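Local coordinates for 4'-phospho-dehydrooxetanocin synthase (Bacillus megaterium, PDB 5UL2), which catalyses the oxidative ring contraction of dAMP to an oxetane aldehyde in oxetanocin A biosynthesis, using a [4Fe-4S] cluster, S-adenosylmethionine and cobalamin, at residues Asn124-Glu129 with Ser184-Gln189; Pro134-Ser139 with Asp159-Thr164; Ala304-Thr309 with His357-Asp362. All blocks are in the same frame, centred on the assembly; numbering follows the deposited sequence.

Contact 1: Asn124-Glu129 with Ser184-Gln189; sequences NLCVIE and SVNFGQ
N124 and L125 run parallel to S184 and V185 at the C-terminal ends of two neighbouring strands in the Rossmann-type sheet of the cobalamin-binding domain. Two backbone bonds join them: L125 N gives to S184 O (3.0 Å), and N186 N gives to L125 O (3.3 Å). Beyond this pairing the chains part, one into an open loop, the other into a type II turn from N186 to Q189, which takes the N-cap position of helix 190-205. Side chains emerge on both faces of the sheet. N124 and S184, the latter a cob(II)alamin-binding residue, lie on one face, where both touch T140. L125 and V185 share the other and pack against A193 of the helix, L125 CD1 lying 4.4 Å from V185 CG2. Q189 comes in over the L125 carbonyl, its CG 3.5 Å from L125 O. A bend at chi2 (-61°) then carries its amide toward the loop, and Q189 NE2 reaches V127 CG1 at 3.5 Å. C126 SG, in turn, meets N186 ND2 at 3.6 Å. Where the chains diverge, a water accepts three weak hydrogen bonds, from V127 N, N186 ND2 and Q189 NE2.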
ATOM      1  N   ASN A 124     -13.521   6.599  -2.492  1.00 30.59           N
ATOM      2  CA  ASN A 124     -12.111   6.249  -2.368  1.00 45.11           C
ATOM      3  C   ASN A 124     -11.308   7.116  -3.331  1.00 38.01           C
ATOM      4  O   ASN A 124     -11.340   6.899  -4.546  1.00 46.07           O
ATOM      5  CB  ASN A 124     -11.886   4.765  -2.648  1.00 41.25           C
ATOM      6  CG  ASN A 124     -10.477   4.321  -2.309  1.00 49.12           C
ATOM      7  OD1 ASN A 124      -9.731   5.045  -1.652  1.00 51.25           O
ATOM      8  ND2 ASN A 124     -10.108   3.125  -2.751  1.00 49.95           N
ATOM      9  N   LEU A 125     -10.594   8.099  -2.787  1.00 39.89           N
ATOM     10  CA  LEU A 125      -9.695   8.933  -3.582  1.00 42.94           C
ATOM     11  C   LEU A 125      -8.362   8.203  -3.629  1.00 51.55           C
ATOM     12  O   LEU A 125      -7.498   8.370  -2.766  1.00 46.97           O
ATOM     13  CB  LEU A 125      -9.565  10.330  -2.989  1.00 33.87           C
ATOM     14  CG  LEU A 125     -10.839  11.032  -2.519  1.00 40.61           C
ATOM     15  CD1 LEU A 125     -10.545  12.494  -2.275  1.00 47.63           C
ATOM     16  CD2 LEU A 125     -11.975  10.879  -3.514  1.00 47.78           C
ATOM     17  N   CYS A 126      -8.199   7.370  -4.651  1.00 53.60           N
ATOM     18  CA  CYS A 126      -7.069   6.463  -4.729  1.00 54.43           C
ATOM     19  C   CYS A 126      -6.773   6.191  -6.194  1.00 56.06           C
ATOM     20  O   CYS A 126      -7.694   5.967  -6.985  1.00 57.21           O
ATOM     21  CB  CYS A 126      -7.369   5.158  -3.976  1.00 53.39           C
ATOM     22  SG  CYS A 126      -6.012   3.971  -3.872  1.00 47.36           S
ATOM     23  N   VAL A 127      -5.495   6.236  -6.553  1.00 53.15           N
ATOM     24  CA  VAL A 127      -5.059   5.885  -7.892  1.00 57.24           C
ATOM     25  C   VAL A 127      -4.512   4.465  -7.855  1.00 57.35           C
ATOM     26  O   VAL A 127      -4.145   3.934  -6.803  1.00 61.00           O
ATOM     27  CB  VAL A 127      -4.003   6.870  -8.445  1.00 55.68           C
ATOM     28  CG1 VAL A 127      -4.541   8.292  -8.426  1.00 68.99           C
ATOM     29  CG2 VAL A 127      -2.711   6.767  -7.649  1.00 57.79           C
ATOM     30  N   ILE A 128      -4.466   3.834  -9.024  1.00 52.71           N
ATOM     31  CA  ILE A 128      -3.904   2.494  -9.151  1.00 52.23           C
ATOM     32  C   ILE A 128      -2.385   2.627  -9.192  1.00 52.61           C
ATOM     33  O   ILE A 128      -1.827   3.176 -10.145  1.00 56.11           O
ATOM     34  CB  ILE A 128      -4.433   1.774 -10.396  1.00 47.21           C
ATOM     35  CG1 ILE A 128      -5.953   1.626 -10.327  1.00 47.65           C
ATOM     36  CG2 ILE A 128      -3.771   0.413 -10.542  1.00 46.53           C
ATOM     37  CD1 ILE A 128      -6.553   0.947 -11.542  1.00 40.60           C
ATOM     38  N   GLU A 129      -1.716   2.138  -8.152  1.00 48.23           N
ATOM     39  CA  GLU A 129      -0.261   2.111  -8.157  1.00 57.90           C
ATOM     40  C   GLU A 129       0.233   1.130  -9.211  1.00 55.15           C
ATOM     41  O   GLU A 129      -0.290   0.021  -9.340  1.00 52.69           O
ATOM     42  CB  GLU A 129       0.272   1.717  -6.780  1.00 49.31           C
ATOM     43  CG  GLU A 129      -0.135   2.655  -5.656  1.00 51.16           C
ATOM     44  CD  GLU A 129       0.493   4.032  -5.775  1.00 69.51           C
ATOM     45  OE1 GLU A 129      -0.031   4.978  -5.148  1.00 73.29           O
ATOM     46  OE2 GLU A 129       1.508   4.172  -6.492  1.00 62.94           O
ATOM     47  N   SER A 184     -12.162   8.788   1.739  1.00 35.00           N
ATOM     48  CA  SER A 184     -10.883   8.169   2.063  1.00 37.53           C
ATOM     49  C   SER A 184      -9.813   8.861   1.225  1.00 43.83           C
ATOM     50  O   SER A 184      -9.823   8.769  -0.006  1.00 41.65           O
ATOM     51  CB  SER A 184     -10.915   6.666   1.798  1.00 34.97           C
ATOM     52  OG  SER A 184      -9.690   6.064   2.176  1.00 56.18           O
ATOM     53  N   VAL A 185      -8.907   9.567   1.892  1.00 43.11           N
ATOM     54  CA  VAL A 185      -7.883  10.362   1.227  1.00 42.52           C
ATOM     55  C   VAL A 185      -6.576   9.587   1.292  1.00 43.33           C
ATOM     56  O   VAL A 185      -5.954   9.483   2.354  1.00 46.38           O
ATOM     57  CB  VAL A 185      -7.742  11.749   1.866  1.00 38.69           C
ATOM     58  CG1 VAL A 185      -6.690  12.562   1.134  1.00 39.18           C
ATOM     59  CG2 VAL A 185      -9.081  12.471   1.868  1.00 32.44           C
ATOM     60  N   ASN A 186      -6.155   9.036   0.159  1.00 40.00           N
ATOM     61  CA  ASN A 186      -4.873   8.357   0.099  1.00 46.61           C
ATOM     62  C   ASN A 186      -3.757   9.388  -0.060  1.00 49.95           C
ATOM     63  O   ASN A 186      -3.998  10.590  -0.201  1.00 48.31           O
ATOM     64  CB  ASN A 186      -4.868   7.328  -1.029  1.00 51.11           C
ATOM     65  CG  ASN A 186      -3.810   6.257  -0.836  1.00 63.01           C
ATOM     66  OD1 ASN A 186      -3.298   6.067   0.266  1.00 61.75           O
ATOM     67  ND2 ASN A 186      -3.474   5.556  -1.913  1.00 79.76           N
ATOM     68  N   PHE A 187      -2.514   8.912  -0.032  1.00 52.74           N
ATOM     69  CA  PHE A 187      -1.366   9.808  -0.059  1.00 49.67           C
ATOM     70  C   PHE A 187      -1.327  10.607  -1.357  1.00 48.52           C
ATOM     71  O   PHE A 187      -1.410  10.045  -2.454  1.00 51.83           O
ATOM     72  CB  PHE A 187      -0.077   9.005   0.110  1.00 51.07           C
ATOM     73  CG  PHE A 187       1.129   9.849   0.395  1.00 58.12           C
ATOM     74  CD1 PHE A 187       1.199  10.611   1.552  1.00 55.57           C
ATOM     75  CD2 PHE A 187       2.195   9.875  -0.486  1.00 53.62           C
ATOM     76  CE1 PHE A 187       2.307  11.388   1.821  1.00 55.07           C
ATOM     77  CE2 PHE A 187       3.306  10.649  -0.224  1.00 52.58           C
ATOM     78  CZ  PHE A 187       3.363  11.404   0.933  1.00 62.87           C
ATOM     79  N   GLY A 188      -1.207  11.927  -1.228  1.00 46.00           N
ATOM     80  CA  GLY A 188      -1.124  12.797  -2.382  1.00 51.90           C
ATOM     81  C   GLY A 188      -2.445  13.169  -3.015  1.00 50.40           C
ATOM     82  O   GLY A 188      -2.447  13.738  -4.111  1.00 52.85           O
ATOM     83  N   GLN A 189      -3.569  12.870  -2.367  1.00 43.67           N
ATOM     84  CA  GLN A 189      -4.883  13.194  -2.905  1.00 49.73           C
ATOM     85  C   GLN A 189      -5.590  14.271  -2.089  1.00 52.32           C
ATOM     86  O   GLN A 189      -6.804  14.453  -2.228  1.00 44.40           O
ATOM     87  CB  GLN A 189      -5.743  11.932  -2.988  1.00 53.28           C
ATOM     88  CG  GLN A 189      -5.075  10.763  -3.703  1.00 48.33           C
ATOM     89  CD  GLN A 189      -4.716  11.076  -5.148  1.00 59.01           C
ATOM     90  OE1 GLN A 189      -5.281  11.981  -5.761  1.00 57.88           O
ATOM     91  NE2 GLN A 189      -3.773  10.321  -5.698  1.00 67.13           N
TER
HETATM   92  O   HOH W   1      -3.261   7.318  -4.294  1.00 59.63           O

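Contact 2: Pro134-Ser139 with Asp159-Thr164. With EDO (1,2-ethanediol), chain O.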
ATOM      1  N   PRO A 134       0.745  -3.217 -11.393  1.00 56.53           N
ATOM      2  CA  PRO A 134      -0.531  -2.612 -10.989  1.00 56.03           C
ATOM      3  C   PRO A 134      -1.192  -3.403  -9.868  1.00 49.40           C
ATOM      4  O   PRO A 134      -1.128  -4.634  -9.826  1.00 44.50           O
ATOM      5  CB  PRO A 134      -1.365  -2.647 -12.275  1.00 56.25           C
ATOM      6  CG  PRO A 134      -0.356  -2.669 -13.374  1.00 49.43           C
ATOM      7  CD  PRO A 134       0.795  -3.477 -12.843  1.00 51.37           C
ATOM      8  N   ARG A 135      -1.823  -2.679  -8.947  1.00 48.39           N
ATOM      9  CA  ARG A 135      -2.556  -3.301  -7.855  1.00 47.93           C
ATOM     10  C   ARG A 135      -3.820  -2.504  -7.573  1.00 42.72           C
ATOM     11  O   ARG A 135      -3.800  -1.270  -7.565  1.00 44.78           O
ATOM     12  CB  ARG A 135      -1.696  -3.417  -6.586  1.00 53.75           C
ATOM     13  CG  ARG A 135      -1.098  -2.113  -6.086  1.00 48.20           C
ATOM     14  CD  ARG A 135      -0.315  -2.342  -4.802  1.00 47.25           C
ATOM     15  NE  ARG A 135       0.283  -1.113  -4.288  1.00 58.88           N
ATOM     16  CZ  ARG A 135       1.541  -0.744  -4.510  1.00 51.60           C
ATOM     17  NH1 ARG A 135       2.341  -1.510  -5.238  1.00 56.75           N
ATOM     18  NH2 ARG A 135       2.000   0.391  -4.002  1.00 45.08           N
ATOM     19  N   LEU A 136      -4.918  -3.220  -7.354  1.00 49.26           N
ATOM     20  CA  LEU A 136      -6.219  -2.621  -7.086  1.00 42.84           C
ATOM     21  C   LEU A 136      -6.431  -2.608  -5.576  1.00 40.80           C
ATOM     22  O   LEU A 136      -6.529  -3.668  -4.949  1.00 42.73           O
ATOM     23  CB  LEU A 136      -7.325  -3.396  -7.798  1.00 44.54           C
ATOM     24  CG  LEU A 136      -8.675  -2.692  -7.958  1.00 47.57           C
ATOM     25  CD1 LEU A 136      -8.558  -1.527  -8.930  1.00 40.27           C
ATOM     26  CD2 LEU A 136      -9.742  -3.672  -8.418  1.00 51.24           C
ATOM     27  N   ASN A 137      -6.508  -1.411  -4.998  1.00 41.89           N
ATOM     28  CA  ASN A 137      -6.606  -1.255  -3.551  1.00 44.38           C
ATOM     29  C   ASN A 137      -8.032  -1.544  -3.094  1.00 43.07           C
ATOM     30  O   ASN A 137      -8.979  -0.894  -3.547  1.00 43.81           O
ATOM     31  CB  ASN A 137      -6.183   0.155  -3.145  1.00 42.06           C
ATOM     32  CG  ASN A 137      -5.878   0.273  -1.659  1.00 51.27           C
ATOM     33  OD1 ASN A 137      -6.409  -0.475  -0.840  1.00 47.87           O
ATOM     34  ND2 ASN A 137      -5.015   1.220  -1.309  1.00 52.08           N
ATOM     35  N   LEU A 138      -8.182  -2.505  -2.181  1.00 38.87           N
ATOM     36  CA  LEU A 138      -9.486  -2.920  -1.677  1.00 47.78           C
ATOM     37  C   LEU A 138      -9.731  -2.491  -0.234  1.00 42.74           C
ATOM     38  O   LEU A 138     -10.723  -2.919   0.366  1.00 43.10           O
ATOM     39  CB  LEU A 138      -9.638  -4.439  -1.793  1.00 37.40           C
ATOM     40  CG  LEU A 138      -9.521  -5.073  -3.182  1.00 42.65           C
ATOM     41  CD1 LEU A 138      -9.589  -6.589  -3.086  1.00 38.26           C
ATOM     42  CD2 LEU A 138     -10.611  -4.549  -4.099  1.00 45.57           C
ATOM     43  N   SER A 139      -8.863  -1.648   0.333  1.00 41.75           N
ATOM     44  CA  SER A 139      -8.929  -1.353   1.764  1.00 40.16           C
ATOM     45  C   SER A 139     -10.247  -0.688   2.152  1.00 41.44           C
ATOM     46  O   SER A 139     -10.856  -1.052   3.164  1.00 44.29           O
ATOM     47  CB  SER A 139      -7.746  -0.474   2.166  1.00 46.31           C
ATOM     48  OG  SER A 139      -6.521  -1.134   1.903  1.00 54.48           O
ATOM     49  N   ASP A 159     -15.203   4.451  -6.202  1.00 37.00           N
ATOM     50  CA  ASP A 159     -13.751   4.330  -6.191  1.00 37.47           C
ATOM     51  C   ASP A 159     -13.203   4.945  -7.470  1.00 43.22           C
ATOM     52  O   ASP A 159     -13.603   4.554  -8.572  1.00 49.71           O
ATOM     53  CB  ASP A 159     -13.331   2.865  -6.061  1.00 36.24           C
ATOM     54  CG  ASP A 159     -11.906   2.704  -5.567  1.00 53.27           C
ATOM     55  OD1 ASP A 159     -11.009   3.402  -6.085  1.00 48.65           O
ATOM     56  OD2 ASP A 159     -11.688   1.878  -4.654  1.00 51.79           O
HETATM   57  N   MSE A 160     -12.290   5.897  -7.324  1.00 41.54           N
HETATM   58  CA  MSE A 160     -11.757   6.611  -8.478  1.00 41.46           C
HETATM   59  C   MSE A 160     -10.699   5.801  -9.221  1.00 47.85           C
HETATM   60  O   MSE A 160     -10.209   6.229 -10.267  1.00 50.51           O
HETATM   61  CB  MSE A 160     -11.191   7.963  -8.044  1.00 40.81           C
HETATM   62  CG  MSE A 160     -12.223   8.848  -7.356  1.00 56.50           C
HETATM   63 SE   MSE A 160     -11.646  10.695  -7.130  1.00 88.87          SE
HETATM   64  CE  MSE A 160     -11.739  11.290  -8.986  1.00 51.49           C
ATOM     65  N   GLN A 161     -10.359   4.624  -8.688  1.00 44.09           N
ATOM     66  CA  GLN A 161      -9.438   3.736  -9.386  1.00 42.44           C
ATOM     67  C   GLN A 161      -9.980   3.295 -10.738  1.00 44.51           C
ATOM     68  O   GLN A 161      -9.196   2.995 -11.643  1.00 47.72           O
ATOM     69  CB  GLN A 161      -9.125   2.513  -8.518  1.00 42.37           C
ATOM     70  CG  GLN A 161      -8.137   2.791  -7.392  1.00 44.98           C
ATOM     71  CD  GLN A 161      -7.969   1.601  -6.476  1.00 47.10           C
ATOM     72  OE1 GLN A 161      -6.983   0.870  -6.564  1.00 49.57           O
ATOM     73  NE2 GLN A 161      -8.937   1.392  -5.593  1.00 39.18           N
ATOM     74  N   VAL A 162     -11.306   3.268 -10.907  1.00 43.19           N
ATOM     75  CA  VAL A 162     -11.898   2.883 -12.182  1.00 49.67           C
ATOM     76  C   VAL A 162     -12.081   4.067 -13.117  1.00 52.27           C
ATOM     77  O   VAL A 162     -12.668   3.907 -14.196  1.00 53.20           O
ATOM     78  CB  VAL A 162     -13.255   2.184 -11.963  1.00 54.12           C
ATOM     79  CG1 VAL A 162     -13.084   1.022 -11.027  1.00 49.96           C
ATOM     80  CG2 VAL A 162     -14.278   3.155 -11.405  1.00 52.07           C
ATOM     81  N   GLY A 163     -11.611   5.254 -12.740  1.00 44.49           N
ATOM     82  CA  GLY A 163     -11.724   6.402 -13.612  1.00 41.82           C
ATOM     83  C   GLY A 163     -12.938   7.275 -13.401  1.00 46.78           C
ATOM     84  O   GLY A 163     -13.164   8.184 -14.207  1.00 55.21           O
ATOM     85  N   THR A 164     -13.720   7.035 -12.349  1.00 47.53           N
ATOM     86  CA  THR A 164     -14.864   7.886 -12.051  1.00 48.52           C
ATOM     87  C   THR A 164     -14.410   9.328 -11.871  1.00 51.97           C
ATOM     88  O   THR A 164     -13.517   9.614 -11.070  1.00 53.70           O
ATOM     89  CB  THR A 164     -15.572   7.396 -10.789  1.00 49.34           C
ATOM     90  OG1 THR A 164     -15.953   6.022 -10.952  1.00 48.44           O
ATOM     91  CG2 THR A 164     -16.807   8.231 -10.527  1.00 47.41           C
TER
HETATM   92  C1  EDO O 814     -13.940  -0.566  -3.457  1.00 50.76           C
HETATM   93  O1  EDO O 814     -14.117  -1.955  -3.159  1.00 45.21           O
HETATM   94  C2  EDO O 814     -13.252   0.131  -2.290  1.00 52.37           C
HETATM   95  O2  EDO O 814     -11.909  -0.353  -2.165  1.00 65.81           O
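The side-chain amide of Q161 pairs with the backbone N-H and C=O of one residue, N137, in this buried contact, set beside the cobalamin site where the loop after strand 154-159 meets the residues following strand 135-136. Q161 uses these two groups much as the edge of a neighbouring strand would. Q161 OE1 accepts from N137 N at 2.8 Å, while Q161 NE2 gives to N137 O at 3.1 Å in a nearly straight bond (173°). Each acceptor is met in its carbonyl plane on a lone pair, and N137 O also lies in the amide plane of Q161. L136 flanks the pair, its CD1 3.7 Å from Q161 OE1. Behind the glutamine stands D159, whose OD1 takes two bonds from one face of its carboxylate: Q161 NE2 on the syn side (2.9 Å) and Q161 N on the anti side (2.9 Å), the latter closing an Asx turn. Its OD2 is held by N124 ND2. A 1,2-ethanediol, probably from the crystallisation liquor, places O2 near N137 O and D159 OD2. A second Asx turn begins at N137, whose OD1 accepts from S139 N (3.0 Å) and S139 OG (2.8 Å); S139, like R135, binds cob(II)alamin. The partners make the assignment of the Q161 amide plain: OE1 meets a donor, NE2 faces N137 O and the D159 carboxylate, and D159 holds the amide against the N137 backbone.

Contact 3: Ala304-Thr309 with His357-Asp362; sequences ALTLET and HIYMAD
The imidazole of H357 carries A304 CB over one face, 4.1 Å above the plane and displaced toward the rim, while its NE2 is hydrogen-bonded to D395 on the next strand. At the other ring, T306 CG2 approaches Y359 CD2 obliquely at 3.6 Å. With CG anti to the backbone N (chi1 175°), the Y359 ring is carried past T306 CG2 toward R135, with which it forms a cation-pi pair. The two strands that bear these rings run parallel, their short axes crossing at -39°. A ladder of four backbone bonds joins them: L305 N to H357 O, Y359 N to L305 O (2.8 Å), L307 N to Y359 O, and A361 N to L307 O (2.8 Å). L305, L307 and I358 project to the face opposite T306 and Y359, and all three reach helix 335-351; I358 CG2 meets L307 CB at 4.3 Å. Past the ladder, D362 takes over from the backbone, its OD1 accepting from T309 N at 3.0 Å on the syn side but tilted out of the carboxylate plane. T309 CG2 lies 3.7 Å from M360 SE. Nearby, E308 CG rests on A361 CB (4.0 Å), bringing together two cob(II)alamin-binding residues. Adjacent parallel strands linked through helix 335-351 make a beta-alpha-beta crossover, the repeating element of the partial TIM barrel in radical SAM enzymes.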
ATOM      1  N   ALA A 304      -2.428  -7.146  -9.399  1.00 40.88           N
ATOM      2  CA  ALA A 304      -2.631  -7.701  -8.071  1.00 47.14           C
ATOM      3  C   ALA A 304      -3.862  -7.093  -7.409  1.00 50.44           C
ATOM      4  O   ALA A 304      -4.236  -5.947  -7.671  1.00 41.49           O
ATOM      5  CB  ALA A 304      -1.400  -7.472  -7.194  1.00 41.99           C
ATOM      6  N   LEU A 305      -4.498  -7.889  -6.555  1.00 42.88           N
ATOM      7  CA  LEU A 305      -5.579  -7.435  -5.696  1.00 37.81           C
ATOM      8  C   LEU A 305      -5.075  -7.406  -4.261  1.00 38.34           C
ATOM      9  O   LEU A 305      -4.393  -8.335  -3.818  1.00 41.32           O
ATOM     10  CB  LEU A 305      -6.805  -8.346  -5.813  1.00 34.43           C
ATOM     11  CG  LEU A 305      -7.423  -8.473  -7.209  1.00 52.80           C
ATOM     12  CD1 LEU A 305      -8.648  -9.379  -7.183  1.00 37.52           C
ATOM     13  CD2 LEU A 305      -7.773  -7.102  -7.774  1.00 44.37           C
ATOM     14  N   THR A 306      -5.397  -6.336  -3.540  1.00 36.54           N
ATOM     15  CA  THR A 306      -4.824  -6.118  -2.220  1.00 44.70           C
ATOM     16  C   THR A 306      -5.679  -6.752  -1.133  1.00 39.49           C
ATOM     17  O   THR A 306      -6.908  -6.783  -1.222  1.00 44.62           O
ATOM     18  CB  THR A 306      -4.656  -4.624  -1.935  1.00 35.42           C
ATOM     19  OG1 THR A 306      -5.943  -4.000  -1.876  1.00 42.00           O
ATOM     20  CG2 THR A 306      -3.823  -3.965  -3.022  1.00 43.78           C
ATOM     21  N   LEU A 307      -5.009  -7.266  -0.107  1.00 38.01           N
ATOM     22  CA  LEU A 307      -5.659  -7.713   1.113  1.00 38.85           C
ATOM     23  C   LEU A 307      -4.798  -7.291   2.292  1.00 37.26           C
ATOM     24  O   LEU A 307      -3.566  -7.317   2.210  1.00 35.61           O
ATOM     25  CB  LEU A 307      -5.870  -9.234   1.133  1.00 31.44           C
ATOM     26  CG  LEU A 307      -6.476  -9.784   2.428  1.00 37.61           C
ATOM     27  CD1 LEU A 307      -7.825  -9.132   2.714  1.00 35.47           C
ATOM     28  CD2 LEU A 307      -6.605 -11.297   2.391  1.00 33.50           C
ATOM     29  N   GLU A 308      -5.449  -6.878   3.373  1.00 33.84           N
ATOM     30  CA  GLU A 308      -4.785  -6.637   4.647  1.00 34.00           C
ATOM     31  C   GLU A 308      -5.091  -7.818   5.557  1.00 39.65           C
ATOM     32  O   GLU A 308      -6.229  -7.979   6.013  1.00 35.16           O
ATOM     33  CB  GLU A 308      -5.245  -5.322   5.274  1.00 39.31           C
ATOM     34  CG  GLU A 308      -4.464  -4.101   4.818  1.00 38.57           C
ATOM     35  CD  GLU A 308      -4.988  -2.810   5.427  1.00 48.45           C
ATOM     36  OE1 GLU A 308      -6.113  -2.391   5.073  1.00 39.91           O
ATOM     37  OE2 GLU A 308      -4.278  -2.219   6.268  1.00 47.67           O
ATOM     38  N   THR A 309      -4.086  -8.656   5.803  1.00 36.74           N
ATOM     39  CA  THR A 309      -4.244  -9.754   6.748  1.00 35.24           C
ATOM     40  C   THR A 309      -4.025  -9.309   8.184  1.00 33.48           C
ATOM     41  O   THR A 309      -4.215 -10.112   9.104  1.00 36.56           O
ATOM     42  CB  THR A 309      -3.287 -10.900   6.403  1.00 31.40           C
ATOM     43  OG1 THR A 309      -1.949 -10.541   6.766  1.00 41.71           O
ATOM     44  CG2 THR A 309      -3.334 -11.191   4.913  1.00 31.73           C
ATOM     45  N   HIS A 357      -3.185 -13.186  -8.179  1.00 44.64           N
ATOM     46  CA  HIS A 357      -2.040 -12.451  -7.651  1.00 37.32           C
ATOM     47  C   HIS A 357      -2.546 -11.534  -6.547  1.00 42.62           C
ATOM     48  O   HIS A 357      -3.320 -10.609  -6.813  1.00 39.67           O
ATOM     49  CB  HIS A 357      -1.335 -11.654  -8.744  1.00 41.75           C
ATOM     50  CG  HIS A 357       0.049 -11.224  -8.376  1.00 45.92           C
ATOM     51  ND1 HIS A 357       0.984 -10.837  -9.313  1.00 52.56           N
ATOM     52  CD2 HIS A 357       0.661 -11.125  -7.173  1.00 46.05           C
ATOM     53  CE1 HIS A 357       2.111 -10.521  -8.701  1.00 57.43           C
ATOM     54  NE2 HIS A 357       1.941 -10.684  -7.402  1.00 52.12           N
ATOM     55  N   ILE A 358      -2.115 -11.789  -5.317  1.00 34.88           N
ATOM     56  CA  ILE A 358      -2.534 -11.019  -4.154  1.00 37.54           C
ATOM     57  C   ILE A 358      -1.383 -10.124  -3.721  1.00 37.15           C
ATOM     58  O   ILE A 358      -0.225 -10.550  -3.701  1.00 35.79           O
ATOM     59  CB  ILE A 358      -2.979 -11.942  -3.000  1.00 38.37           C
ATOM     60  CG1 ILE A 358      -4.181 -12.785  -3.423  1.00 33.57           C
ATOM     61  CG2 ILE A 358      -3.311 -11.127  -1.752  1.00 29.67           C
ATOM     62  CD1 ILE A 358      -5.411 -11.964  -3.741  1.00 36.48           C
ATOM     63  N   TYR A 359      -1.702  -8.881  -3.385  1.00 37.28           N
ATOM     64  CA  TYR A 359      -0.744  -7.957  -2.789  1.00 39.72           C
ATOM     65  C   TYR A 359      -1.123  -7.785  -1.323  1.00 38.08           C
ATOM     66  O   TYR A 359      -2.183  -7.233  -1.014  1.00 38.51           O
ATOM     67  CB  TYR A 359      -0.745  -6.622  -3.532  1.00 40.16           C
ATOM     68  CG  TYR A 359       0.130  -5.553  -2.910  1.00 53.84           C
ATOM     69  CD1 TYR A 359       1.479  -5.457  -3.228  1.00 54.33           C
ATOM     70  CD2 TYR A 359      -0.399  -4.629  -2.016  1.00 53.06           C
ATOM     71  CE1 TYR A 359       2.278  -4.476  -2.666  1.00 57.83           C
ATOM     72  CE2 TYR A 359       0.391  -3.648  -1.449  1.00 54.99           C
ATOM     73  CZ  TYR A 359       1.728  -3.575  -1.778  1.00 54.31           C
ATOM     74  OH  TYR A 359       2.513  -2.595  -1.215  1.00 56.05           O
HETATM   75  N   MSE A 360      -0.274  -8.279  -0.426  1.00 36.74           N
HETATM   76  CA  MSE A 360      -0.490  -8.089   1.008  1.00 30.34           C
HETATM   77  C   MSE A 360      -0.203  -6.648   1.393  1.00 31.64           C
HETATM   78  O   MSE A 360       0.954  -6.256   1.532  1.00 37.29           O
HETATM   79  CB  MSE A 360       0.397  -9.024   1.829  1.00 37.61           C
HETATM   80  CG  MSE A 360       0.304 -10.484   1.446  1.00 36.53           C
HETATM   81 SE   MSE A 360      -1.481 -11.200   1.690  1.00 62.46          SE
HETATM   82  CE  MSE A 360      -1.091 -13.073   1.292  1.00 51.02           C
ATOM     83  N   ALA A 361      -1.256  -5.860   1.572  1.00 34.86           N
ATOM     84  CA  ALA A 361      -1.108  -4.444   1.877  1.00 38.52           C
ATOM     85  C   ALA A 361      -0.796  -4.172   3.346  1.00 35.55           C
ATOM     86  O   ALA A 361      -0.837  -3.008   3.760  1.00 44.52           O
ATOM     87  CB  ALA A 361      -2.374  -3.686   1.465  1.00 32.47           C
ATOM     88  N   ASP A 362      -0.475  -5.200   4.133  1.00 38.35           N
ATOM     89  CA  ASP A 362      -0.222  -5.011   5.557  1.00 39.62           C
ATOM     90  C   ASP A 362       0.928  -4.038   5.786  1.00 38.49           C
ATOM     91  O   ASP A 362       1.944  -4.076   5.088  1.00 43.69           O
ATOM     92  CB  ASP A 362       0.109  -6.347   6.227  1.00 37.74           C
ATOM     93  CG  ASP A 362      -0.904  -7.431   5.921  1.00 43.60           C
ATOM     94  OD1 ASP A 362      -1.567  -7.360   4.865  1.00 45.37           O
ATOM     95  OD2 ASP A 362      -1.037  -8.357   6.748  1.00 44.16           O
TER

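Overall arrangement
From the N terminus, the chain leaves strand 119-125, passes strand 135-136 and helix 140-149, and reaches the loop after strand 154-159, where contact 2 closes the smaller loop. It continues through helix 166-176 to strand 180-185, and contact 1 closes the larger loop, with contact 2 nested inside. Contact 3 follows in series, closing a loop within the radical SAM core. Contacts 1 and 2 meet directly: M160 N, just past strand 154-159, bonds to N124 O at the end of strand 119-125. Contacts 2 and 3 meet where strand 135-136 joins the barrel sheet alongside strand 304-311, with T306 OG1 bonded to L138 N. Contact 2 thus bridges the Rossmann domain and the partial barrel; contacts 1 and 3 do not touch.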